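Long-range contacts in COMB10 (Helicobacter pylori, PDB 2BHV), which is a core subunit of the Com type IV secretion system, a VirB10-family protein whose periplasmic domain probably helps build the secretion channel: residues Leu150-Ile161 with Ile216-Asn227; Ile82-Tyr92 with Asp104-Pro113. One frame throughout, in Å; residues are numbered along the deposited sequence.

How the contacts relate
Both contacts are antiparallel strand pairs of the same mixed sheet, their centres about 12 Å apart. Contact 1 pairs an outermost strand of that sheet within the chain, 152-156, with strand 221-226, and lies against the second subunit. Contact 2 is a hairpin in the middle of the sheet, with strands on both flanks and helix 132-146 packed on it. Each is partly buried and each holds a classic beta bulge. Contact 1 adds side-chain amide and hydroxyl bonds at its ends, whereas the side chains of contact 2 meet mainly through apolar groups, with one weak side-chain hydrogen bond across the strands. Trp-107 joins them: its NE1 probably bonds Thr-154 OG1, and its ring touches Ile-224.

Contact 1: residues Leu150-Ile161 with Ile216-Asn227; sequences LLLSTLTNGLLI and IREGSRVFISPN
Ser-220 OG is held by two groups. It accepts from Leu-160 N across the contact at 2.9 Å and donates to Arg-217 O. That oxygen also takes Ser-220 N, which closes the type II turn 217-220; the hydroxyl reaches it on a lone pair in the carbonyl plane. Leu-159 CD2 packs on Val-222 CG2 at 3.7 Å. Next comes a classic beta bulge, where Asn-157 and Gly-158 both face Arg-221. Asn-157 has CG anti to its backbone N (chi1 -167°), and this brings the amide against the Phe-223 ring, the planes 31° apart, with CB over one face. This CH-pi contact puts Asn-157 CB 4.0 Å from the centroid of the Phe-223 ring. The antiparallel ladder runs on through Leu-155 with Phe-223 and Ser-153 with Ser-225. At its far end Asn-227 ND2 donates to Leu-150 O at 3.0 Å, with that oxygen close to the amide plane. Asn-227 OD1 accepts from Ser-153 OG at 2.9 Å, on a lone pair in the carbonyl plane. Thr-156 OG1 bonds Met-194 O of the second subunit. Polar side chains thus tie down both ends of the strand pair, while strand 152-156 also bonds the second subunit through its backbone.

Contact 2: residues Ile82-Tyr92 with Asp104-Pro113; sequences IPKGSKVIGYY and DIVWSRIITP
The beta hairpin of strands 87-94 and 103-111 is held here by antiparallel pairing interrupted by a classic beta bulge. At the bulge, Ser-108 and Arg-109 both face Ile-89. Ile-89 O takes Ser-108 N at 2.9 Å. It also takes Arg-109 N, at a longer 3.3 Å. Both donors lie in its carbonyl plane. The return bond, Ile-89 N to Arg-109 O, is 2.7 Å and nearly straight at 175°. Beyond the bulge the pairing resumes with Tyr-91 and Val-106.

On one face of the sheet, Trp-107 brings CE3 of its six-membered ring to the backbone of Gly-90, 3.5 Å from Gly-90 CA. Val-88 CG1 reaches the same Trp-107 CE3 at 3.6 Å, crossing the indole at about a right angle. Ile-110 continues this apolar row, its CG1 on Val-88 and its CD1 on Ile-82 CD1.

On the other face, Arg-109 starts with CG between N and the carbonyl carbon (chi1 73°) and then runs extended beside Ile-89. Ile-89 CD1 thus sits over the centre of the guanidinium, 4.0 Å from Arg-109 CZ. Ile-89 CD1 also meets Ile-111 CD1 at 3.6 Å. At the loop end, Pro-83 packs on Thr-112 and Pro-113.

Strand 62-68 pairs with 87-94 on one flank, and strand 117-119 lies beside 103-111 on the other. Helix 132-146 packs on Tyr-91 and Val-106.

Contact 1: residues Leu150-Ile161 with Ile216-Asn227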
loop_
_atom_site.group_PDB
_atom_site.type_symbol
_atom_site.label_atom_id
_atom_site.label_comp_id
_atom_site.label_asym_id
_atom_site.label_seq_id
_atom_site.Cartn_x
_atom_site.Cartn_y
_atom_site.Cartn_z
ATOM N N LEU A 150 -10.921 24.087 -9.328
ATOM C CA LEU A 150 -10.327 24.069 -10.652
ATOM C C LEU A 150 -11.381 24.395 -11.689
ATOM O O LEU A 150 -12.496 23.887 -11.606
ATOM C CB LEU A 150 -9.725 22.697 -10.953
ATOM C CG LEU A 150 -8.564 22.203 -10.117
ATOM C CD1 LEU A 150 -8.286 20.769 -10.483
ATOM C CD2 LEU A 150 -7.353 23.053 -10.330
ATOM N N LEU A 151 -11.033 25.232 -12.662
ATOM C CA LEU A 151 -11.998 25.639 -13.670
ATOM C C LEU A 151 -11.969 24.706 -14.865
ATOM O O LEU A 151 -12.913 24.678 -15.646
ATOM C CB LEU A 151 -11.777 27.091 -14.103
ATOM C CG LEU A 151 -11.955 28.190 -13.044
ATOM C CD1 LEU A 151 -11.384 29.530 -13.523
ATOM C CD2 LEU A 151 -13.407 28.344 -12.647
ATOM N N LEU A 152 -10.881 23.940 -14.993
ATOM C CA LEU A 152 -10.665 23.013 -16.104
ATOM C C LEU A 152 -10.104 21.709 -15.561
ATOM O O LEU A 152 -9.089 21.698 -14.870
ATOM C CB LEU A 152 -9.657 23.576 -17.090
ATOM C CG LEU A 152 -9.847 24.767 -18.032
ATOM C CD1 LEU A 152 -10.901 24.515 -19.094
ATOM C CD2 LEU A 152 -10.061 26.071 -17.279
ATOM N N SER A 153 -10.764 20.608 -15.872
ATOM C CA SER A 153 -10.304 19.307 -15.446
ATOM C C SER A 153 -9.331 18.779 -16.470
ATOM O O SER A 153 -9.351 19.209 -17.624
ATOM C CB SER A 153 -11.476 18.358 -15.322
ATOM O OG SER A 153 -12.347 18.785 -14.295
ATOM N N THR A 154 -8.482 17.838 -16.049
ATOM C CA THR A 154 -7.530 17.196 -16.945
ATOM C C THR A 154 -7.761 15.716 -16.939
ATOM O O THR A 154 -7.511 15.060 -15.951
ATOM C CB THR A 154 -6.098 17.498 -16.531
ATOM O OG1 THR A 154 -5.982 18.902 -16.278
ATOM C CG2 THR A 154 -5.139 17.096 -17.609
ATOM N N LEU A 155 -8.241 15.205 -18.069
ATOM C CA LEU A 155 -8.646 13.803 -18.220
ATOM C C LEU A 155 -7.691 13.030 -19.113
ATOM O O LEU A 155 -6.957 13.634 -19.896
ATOM C CB LEU A 155 -10.052 13.747 -18.800
ATOM C CG LEU A 155 -11.281 14.106 -17.947
ATOM C CD1 LEU A 155 -10.997 14.900 -16.678
ATOM C CD2 LEU A 155 -12.320 14.813 -18.790
ATOM N N THR A 156 -7.706 11.699 -19.010
ATOM C CA THR A 156 -6.818 10.857 -19.814
ATOM C C THR A 156 -7.261 10.798 -21.235
ATOM O O THR A 156 -8.466 10.643 -21.523
ATOM C CB THR A 156 -6.867 9.399 -19.441
ATOM O OG1 THR A 156 -7.386 9.246 -18.127
ATOM C CG2 THR A 156 -5.493 8.795 -19.576
ATOM N N ASN A 157 -6.280 10.865 -22.129
ATOM C CA ASN A 157 -6.472 10.364 -23.466
ATOM C C ASN A 157 -5.327 9.433 -23.837
ATOM O O ASN A 157 -4.985 9.290 -25.005
ATOM C CB ASN A 157 -6.599 11.512 -24.440
ATOM C CG ASN A 157 -7.115 11.074 -25.786
ATOM O OD1 ASN A 157 -7.806 10.071 -25.912
ATOM N ND2 ASN A 157 -6.777 11.833 -26.804
ATOM N N GLY A 158 -4.766 8.778 -22.823
ATOM C CA GLY A 158 -3.599 7.927 -22.980
ATOM C C GLY A 158 -2.377 8.597 -22.391
ATOM O O GLY A 158 -1.615 9.261 -23.108
ATOM N N LEU A 159 -2.201 8.439 -21.082
ATOM C CA LEU A 159 -1.027 8.960 -20.394
ATOM C C LEU A 159 0.123 7.962 -20.464
ATOM O O LEU A 159 -0.079 6.757 -20.288
ATOM C CB LEU A 159 -1.340 9.263 -18.927
ATOM C CG LEU A 159 -2.451 10.257 -18.604
ATOM C CD1 LEU A 159 -2.767 10.259 -17.112
ATOM C CD2 LEU A 159 -2.093 11.646 -19.092
ATOM N N LEU A 160 1.324 8.473 -20.733
ATOM C CA LEU A 160 2.533 7.680 -20.614
ATOM C C LEU A 160 3.089 7.820 -19.208
ATOM O O LEU A 160 3.720 8.831 -18.875
ATOM C CB LEU A 160 3.557 8.125 -21.635
ATOM C CG LEU A 160 3.495 7.426 -22.989
ATOM C CD1 LEU A 160 2.338 7.949 -23.833
ATOM C CD2 LEU A 160 4.829 7.624 -23.716
ATOM N N ILE A 161 2.833 6.804 -18.382
ATOM C CA ILE A 161 3.118 6.901 -16.953
ATOM C C ILE A 161 4.270 6.008 -16.534
ATOM O O ILE A 161 4.183 4.792 -16.647
ATOM C CB ILE A 161 1.896 6.549 -16.095
ATOM C CG1 ILE A 161 0.701 7.440 -16.459
ATOM C CG2 ILE A 161 2.244 6.684 -14.615
ATOM C CD1 ILE A 161 -0.647 6.818 -16.168
ATOM N N ILE A 216 4.524 11.640 -15.500
ATOM C CA ILE A 216 3.696 11.601 -16.680
ATOM C C ILE A 216 4.523 12.205 -17.819
ATOM O O ILE A 216 4.741 13.418 -17.861
ATOM C CB ILE A 216 2.380 12.330 -16.438
ATOM C CG1 ILE A 216 1.587 11.588 -15.352
ATOM C CG2 ILE A 216 1.563 12.398 -17.722
ATOM C CD1 ILE A 216 0.468 12.370 -14.751
ATOM N N ARG A 217 5.024 11.348 -18.710
ATOM C CA ARG A 217 5.975 11.761 -19.749
ATOM C C ARG A 217 5.365 12.717 -20.762
ATOM O O ARG A 217 4.170 12.690 -21.029
ATOM C CB ARG A 217 6.529 10.543 -20.495
ATOM C CG ARG A 217 7.832 9.963 -19.940
ATOM C CD ARG A 217 7.547 8.980 -18.798
ATOM N NE ARG A 217 8.548 7.910 -18.689
ATOM C CZ ARG A 217 8.394 6.660 -19.146
ATOM N NH1 ARG A 217 7.269 6.279 -19.772
ATOM N NH2 ARG A 217 9.378 5.778 -18.968
ATOM N N GLU A 218 6.199 13.556 -21.345
ATOM C CA GLU A 218 5.773 14.349 -22.482
ATOM C C GLU A 218 5.309 13.415 -23.607
ATOM O O GLU A 218 5.814 12.310 -23.747
ATOM C CB GLU A 218 6.909 15.285 -22.939
ATOM C CG GLU A 218 8.085 14.605 -23.646
ATOM C CD GLU A 218 9.117 13.997 -22.708
ATOM O OE1 GLU A 218 8.807 13.688 -21.536
ATOM O OE2 GLU A 218 10.264 13.824 -23.163
ATOM N N GLY A 219 4.342 13.859 -24.395
ATOM C CA GLY A 219 3.734 13.011 -25.406
ATOM C C GLY A 219 2.471 12.352 -24.884
ATOM O O GLY A 219 1.694 11.764 -25.648
ATOM N N SER A 220 2.263 12.440 -23.571
ATOM C CA SER A 220 1.048 11.953 -22.971
ATOM C C SER A 220 -0.111 12.701 -23.576
ATOM O O SER A 220 -0.021 13.898 -23.835
ATOM C CB SER A 220 1.079 12.156 -21.466
ATOM O OG SER A 220 1.976 11.251 -20.854
ATOM N N ARG A 221 -1.200 11.978 -23.793
ATOM C CA ARG A 221 -2.380 12.514 -24.432
ATOM C C ARG A 221 -3.470 12.762 -23.404
ATOM O O ARG A 221 -3.727 11.937 -22.533
ATOM C CB ARG A 221 -2.868 11.522 -25.469
ATOM C CG ARG A 221 -3.269 12.136 -26.796
ATOM C CD ARG A 221 -2.085 12.225 -27.693
ATOM N NE ARG A 221 -2.446 12.449 -29.089
ATOM C CZ ARG A 221 -2.050 11.676 -30.103
ATOM N NH1 ARG A 221 -1.283 10.608 -29.891
ATOM N NH2 ARG A 221 -2.417 11.970 -31.340
ATOM N N VAL A 222 -4.139 13.897 -23.530
ATOM C CA VAL A 222 -4.994 14.404 -22.472
ATOM C C VAL A 222 -6.278 15.067 -23.026
ATOM O O VAL A 222 -6.273 15.574 -24.140
ATOM C CB VAL A 222 -4.153 15.375 -21.613
ATOM C CG1 VAL A 222 -4.801 16.738 -21.469
ATOM C CG2 VAL A 222 -3.793 14.741 -20.276
ATOM N N PHE A 223 -7.371 15.032 -22.266
ATOM C CA PHE A 223 -8.511 15.907 -22.537
ATOM C C PHE A 223 -8.539 17.007 -21.500
ATOM O O PHE A 223 -8.545 16.731 -20.299
ATOM C CB PHE A 223 -9.849 15.157 -22.476
ATOM C CG PHE A 223 -10.042 14.182 -23.573
ATOM C CD1 PHE A 223 -10.203 14.611 -24.875
ATOM C CD2 PHE A 223 -10.071 12.830 -23.312
ATOM C CE1 PHE A 223 -10.375 13.709 -25.896
ATOM C CE2 PHE A 223 -10.242 11.919 -24.341
ATOM C CZ PHE A 223 -10.389 12.361 -25.632
ATOM N N ILE A 224 -8.550 18.253 -21.957
ATOM C CA ILE A 224 -8.805 19.371 -21.071
ATOM C C ILE A 224 -10.291 19.714 -21.153
ATOM O O ILE A 224 -10.814 19.953 -22.238
ATOM C CB ILE A 224 -7.937 20.572 -21.421
ATOM C CG1 ILE A 224 -6.463 20.218 -21.232
ATOM C CG2 ILE A 224 -8.318 21.779 -20.560
ATOM C CD1 ILE A 224 -5.479 21.250 -21.739
ATOM N N SER A 225 -10.963 19.715 -20.000
ATOM C CA SER A 225 -12.408 19.846 -19.940
ATOM C C SER A 225 -12.863 20.981 -19.017
ATOM O O SER A 225 -12.557 20.991 -17.829
ATOM C CB SER A 225 -13.012 18.529 -19.486
ATOM O OG SER A 225 -14.417 18.642 -19.339
ATOM N N PRO A 226 -13.609 21.941 -19.560
ATOM C CA PRO A 226 -14.131 23.019 -18.744
ATOM C C PRO A 226 -15.167 22.506 -17.764
ATOM O O PRO A 226 -16.026 21.699 -18.125
ATOM C CB PRO A 226 -14.801 23.933 -19.767
ATOM C CG PRO A 226 -14.242 23.533 -21.073
ATOM C CD PRO A 226 -14.010 22.081 -20.961
ATOM N N ASN A 227 -15.076 22.962 -16.526
ATOM C CA ASN A 227 -16.056 22.611 -15.519
ATOM C C ASN A 227 -17.233 23.569 -15.525
ATOM O O ASN A 227 -18.190 23.400 -14.770
ATOM C CB ASN A 227 -15.405 22.563 -14.151
ATOM C CG ASN A 227 -14.477 21.391 -14.001
ATOM O OD1 ASN A 227 -14.755 20.308 -14.499
ATOM N ND2 ASN A 227 -13.362 21.600 -13.311
#

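Contact 2: residues Ile82-Tyr92 with Asp104-Pro113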
loop_
_atom_site.group_PDB
_atom_site.type_symbol
_atom_site.label_atom_id
_atom_site.label_comp_id
_atom_site.label_asym_id
_atom_site.label_seq_id
_atom_site.Cartn_x
_atom_site.Cartn_y
_atom_site.Cartn_z
ATOM N N ILE A 82 -10.749 28.013 -29.787
ATOM C CA ILE A 82 -9.377 27.529 -29.591
ATOM C C ILE A 82 -8.898 26.800 -30.842
ATOM O O ILE A 82 -9.348 25.685 -31.117
ATOM C CB ILE A 82 -9.216 26.608 -28.366
ATOM C CG1 ILE A 82 -9.829 27.247 -27.118
ATOM C CG2 ILE A 82 -7.730 26.296 -28.146
ATOM C CD1 ILE A 82 -9.881 26.340 -25.926
ATOM N N PRO A 83 -8.005 27.451 -31.620
ATOM C CA PRO A 83 -7.457 26.897 -32.862
ATOM C C PRO A 83 -6.530 25.726 -32.602
ATOM O O PRO A 83 -5.796 25.720 -31.613
ATOM C CB PRO A 83 -6.664 28.068 -33.463
ATOM C CG PRO A 83 -7.136 29.291 -32.724
ATOM C CD PRO A 83 -7.487 28.807 -31.357
ATOM N N LYS A 84 -6.591 24.735 -33.484
ATOM C CA LYS A 84 -5.634 23.645 -33.499
ATOM C C LYS A 84 -4.219 24.196 -33.417
ATOM O O LYS A 84 -3.871 25.160 -34.102
ATOM C CB LYS A 84 -5.795 22.844 -34.781
ATOM C CG LYS A 84 -4.935 21.609 -34.866
ATOM C CD LYS A 84 -5.044 20.986 -36.247
ATOM C CE LYS A 84 -4.229 19.725 -36.354
ATOM N NZ LYS A 84 -4.050 19.375 -37.784
ATOM N N GLY A 85 -3.410 23.594 -32.555
ATOM C CA GLY A 85 -2.017 23.974 -32.435
ATOM C C GLY A 85 -1.748 25.007 -31.367
ATOM O O GLY A 85 -0.593 25.369 -31.139
ATOM N N SER A 86 -2.797 25.489 -30.700
ATOM C CA SER A 86 -2.602 26.405 -29.561
ATOM C C SER A 86 -1.828 25.732 -28.425
ATOM O O SER A 86 -1.973 24.531 -28.159
ATOM C CB SER A 86 -3.921 26.936 -29.017
ATOM O OG SER A 86 -4.835 27.226 -30.045
ATOM N N LYS A 87 -0.991 26.514 -27.764
ATOM C CA LYS A 87 -0.322 26.050 -26.577
ATOM C C LYS A 87 -1.218 26.348 -25.379
ATOM O O LYS A 87 -1.828 27.413 -25.316
ATOM C CB LYS A 87 1.033 26.739 -26.438
ATOM C CG LYS A 87 2.206 26.013 -27.110
ATOM C CD LYS A 87 1.859 25.370 -28.479
ATOM C CE LYS A 87 2.922 25.676 -29.556
ATOM N NZ LYS A 87 4.338 25.511 -29.102
ATOM N N VAL A 88 -1.322 25.396 -24.451
ATOM C CA VAL A 88 -1.983 25.645 -23.166
ATOM C C VAL A 88 -0.942 25.608 -22.074
ATOM O O VAL A 88 -0.201 24.633 -21.948
ATOM C CB VAL A 88 -3.077 24.597 -22.832
ATOM C CG1 VAL A 88 -4.018 25.142 -21.765
ATOM C CG2 VAL A 88 -3.872 24.214 -24.062
ATOM N N ILE A 89 -0.871 26.671 -21.292
ATOM C CA ILE A 89 0.121 26.747 -20.229
ATOM C C ILE A 89 -0.554 26.514 -18.889
ATOM O O ILE A 89 -1.532 27.187 -18.546
ATOM C CB ILE A 89 0.873 28.087 -20.249
ATOM C CG1 ILE A 89 1.578 28.264 -21.588
ATOM C CG2 ILE A 89 1.868 28.159 -19.121
ATOM C CD1 ILE A 89 1.937 29.694 -21.900
ATOM N N GLY A 90 -0.029 25.544 -18.145
ATOM C CA GLY A 90 -0.535 25.208 -16.822
ATOM C C GLY A 90 0.543 25.119 -15.751
ATOM O O GLY A 90 1.734 25.070 -16.055
ATOM N N TYR A 91 0.112 25.100 -14.490
ATOM C CA TYR A 91 1.006 24.934 -13.364
ATOM C C TYR A 91 0.473 23.807 -12.531
ATOM O O TYR A 91 -0.719 23.711 -12.319
ATOM C CB TYR A 91 1.088 26.225 -12.560
ATOM C CG TYR A 91 1.592 27.370 -13.386
ATOM C CD1 TYR A 91 2.958 27.581 -13.560
ATOM C CD2 TYR A 91 0.711 28.231 -14.027
ATOM C CE1 TYR A 91 3.436 28.634 -14.348
ATOM C CE2 TYR A 91 1.174 29.286 -14.816
ATOM C CZ TYR A 91 2.532 29.477 -14.972
ATOM O OH TYR A 91 2.966 30.515 -15.747
ATOM N N TYR A 92 1.362 22.936 -12.086
ATOM C CA TYR A 92 0.959 21.717 -11.419
ATOM C C TYR A 92 1.693 21.530 -10.102
ATOM O O TYR A 92 2.837 21.977 -9.952
ATOM C CB TYR A 92 1.204 20.503 -12.319
ATOM C CG TYR A 92 2.677 20.157 -12.557
ATOM C CD1 TYR A 92 3.380 19.328 -11.669
ATOM C CD2 TYR A 92 3.360 20.641 -13.677
ATOM C CE1 TYR A 92 4.698 18.999 -11.882
ATOM C CE2 TYR A 92 4.692 20.319 -13.898
ATOM C CZ TYR A 92 5.355 19.492 -12.996
ATOM O OH TYR A 92 6.686 19.166 -13.200
ATOM N N ASP A 104 -2.646 18.336 -9.046
ATOM C CA ASP A 104 -3.527 19.407 -9.461
ATOM C C ASP A 104 -2.892 20.188 -10.579
ATOM O O ASP A 104 -1.747 20.592 -10.467
ATOM C CB ASP A 104 -3.857 20.322 -8.289
ATOM C CG ASP A 104 -4.484 19.577 -7.131
ATOM O OD1 ASP A 104 -5.222 18.597 -7.367
ATOM O OD2 ASP A 104 -4.239 19.961 -5.967
ATOM N N ILE A 105 -3.630 20.391 -11.666
ATOM C CA ILE A 105 -3.155 21.224 -12.753
ATOM C C ILE A 105 -4.116 22.397 -12.921
ATOM O O ILE A 105 -5.300 22.206 -13.160
ATOM C CB ILE A 105 -3.045 20.433 -14.069
ATOM C CG1 ILE A 105 -2.206 19.172 -13.880
ATOM C CG2 ILE A 105 -2.455 21.304 -15.155
ATOM C CD1 ILE A 105 -2.399 18.160 -14.951
ATOM N N VAL A 106 -3.603 23.609 -12.765
ATOM C CA VAL A 106 -4.365 24.803 -13.091
ATOM C C VAL A 106 -3.951 25.293 -14.464
ATOM O O VAL A 106 -2.849 25.782 -14.641
ATOM C CB VAL A 106 -4.129 25.926 -12.071
ATOM C CG1 VAL A 106 -5.029 27.125 -12.363
ATOM C CG2 VAL A 106 -4.368 25.427 -10.685
ATOM N N TRP A 107 -4.829 25.144 -15.439
ATOM C CA TRP A 107 -4.558 25.685 -16.750
ATOM C C TRP A 107 -4.821 27.188 -16.724
ATOM O O TRP A 107 -5.955 27.624 -16.526
ATOM C CB TRP A 107 -5.393 24.970 -17.816
ATOM C CG TRP A 107 -5.079 23.491 -17.914
ATOM C CD1 TRP A 107 -5.882 22.462 -17.529
ATOM C CD2 TRP A 107 -3.872 22.888 -18.424
ATOM N NE1 TRP A 107 -5.261 21.253 -17.762
ATOM C CE2 TRP A 107 -4.030 21.482 -18.313
ATOM C CE3 TRP A 107 -2.675 23.399 -18.964
ATOM C CZ2 TRP A 107 -3.043 20.578 -18.724
ATOM C CZ3 TRP A 107 -1.691 22.496 -19.370
ATOM C CH2 TRP A 107 -1.884 21.101 -19.246
ATOM N N SER A 108 -3.768 27.979 -16.909
ATOM C CA SER A 108 -3.861 29.415 -16.678
ATOM C C SER A 108 -4.058 30.226 -17.948
ATOM O O SER A 108 -4.851 31.157 -17.955
ATOM C CB SER A 108 -2.661 29.939 -15.886
ATOM O OG SER A 108 -1.518 30.023 -16.701
ATOM N N ARG A 109 -3.335 29.899 -19.018
ATOM C CA ARG A 109 -3.586 30.577 -20.292
ATOM C C ARG A 109 -3.355 29.746 -21.540
ATOM O O ARG A 109 -2.595 28.780 -21.524
ATOM C CB ARG A 109 -2.878 31.935 -20.381
ATOM C CG ARG A 109 -1.375 31.913 -20.575
ATOM C CD ARG A 109 -0.812 33.354 -20.444
ATOM N NE ARG A 109 0.641 33.424 -20.627
ATOM C CZ ARG A 109 1.551 32.988 -19.740
ATOM N NH1 ARG A 109 1.164 32.430 -18.576
ATOM N NH2 ARG A 109 2.860 33.102 -20.016
ATOM N N ILE A 110 -4.054 30.133 -22.605
ATOM C CA ILE A 110 -3.946 29.509 -23.919
ATOM C C ILE A 110 -3.360 30.530 -24.891
ATOM O O ILE A 110 -3.839 31.658 -24.958
ATOM C CB ILE A 110 -5.322 29.081 -24.453
ATOM C CG1 ILE A 110 -6.007 28.102 -23.493
ATOM C CG2 ILE A 110 -5.201 28.464 -25.837
ATOM C CD1 ILE A 110 -7.530 28.006 -23.676
ATOM N N ILE A 111 -2.323 30.138 -25.629
ATOM C CA ILE A 111 -1.741 30.998 -26.656
ATOM C C ILE A 111 -2.019 30.422 -28.042
ATOM O O ILE A 111 -1.540 29.332 -28.374
ATOM C CB ILE A 111 -0.222 31.205 -26.449
ATOM C CG1 ILE A 111 0.047 31.781 -25.050
ATOM C CG2 ILE A 111 0.349 32.104 -27.548
ATOM C CD1 ILE A 111 1.525 31.893 -24.688
ATOM N N THR A 112 -2.807 31.141 -28.843
ATOM C CA THR A 112 -3.140 30.663 -30.182
ATOM C C THR A 112 -1.919 30.776 -31.101
ATOM O O THR A 112 -0.986 31.533 -30.818
ATOM C CB THR A 112 -4.365 31.391 -30.823
ATOM O OG1 THR A 112 -4.008 32.733 -31.216
ATOM C CG2 THR A 112 -5.577 31.386 -29.891
ATOM N N PRO A 113 -1.915 30.016 -32.204
ATOM C CA PRO A 113 -0.781 30.048 -33.113
ATOM C C PRO A 113 -0.509 31.457 -33.676
ATOM O O PRO A 113 0.647 31.790 -34.016
ATOM C CB PRO A 113 -1.212 29.099 -34.234
ATOM C CG PRO A 113 -2.224 28.206 -33.606
ATOM C CD PRO A 113 -2.961 29.086 -32.667
#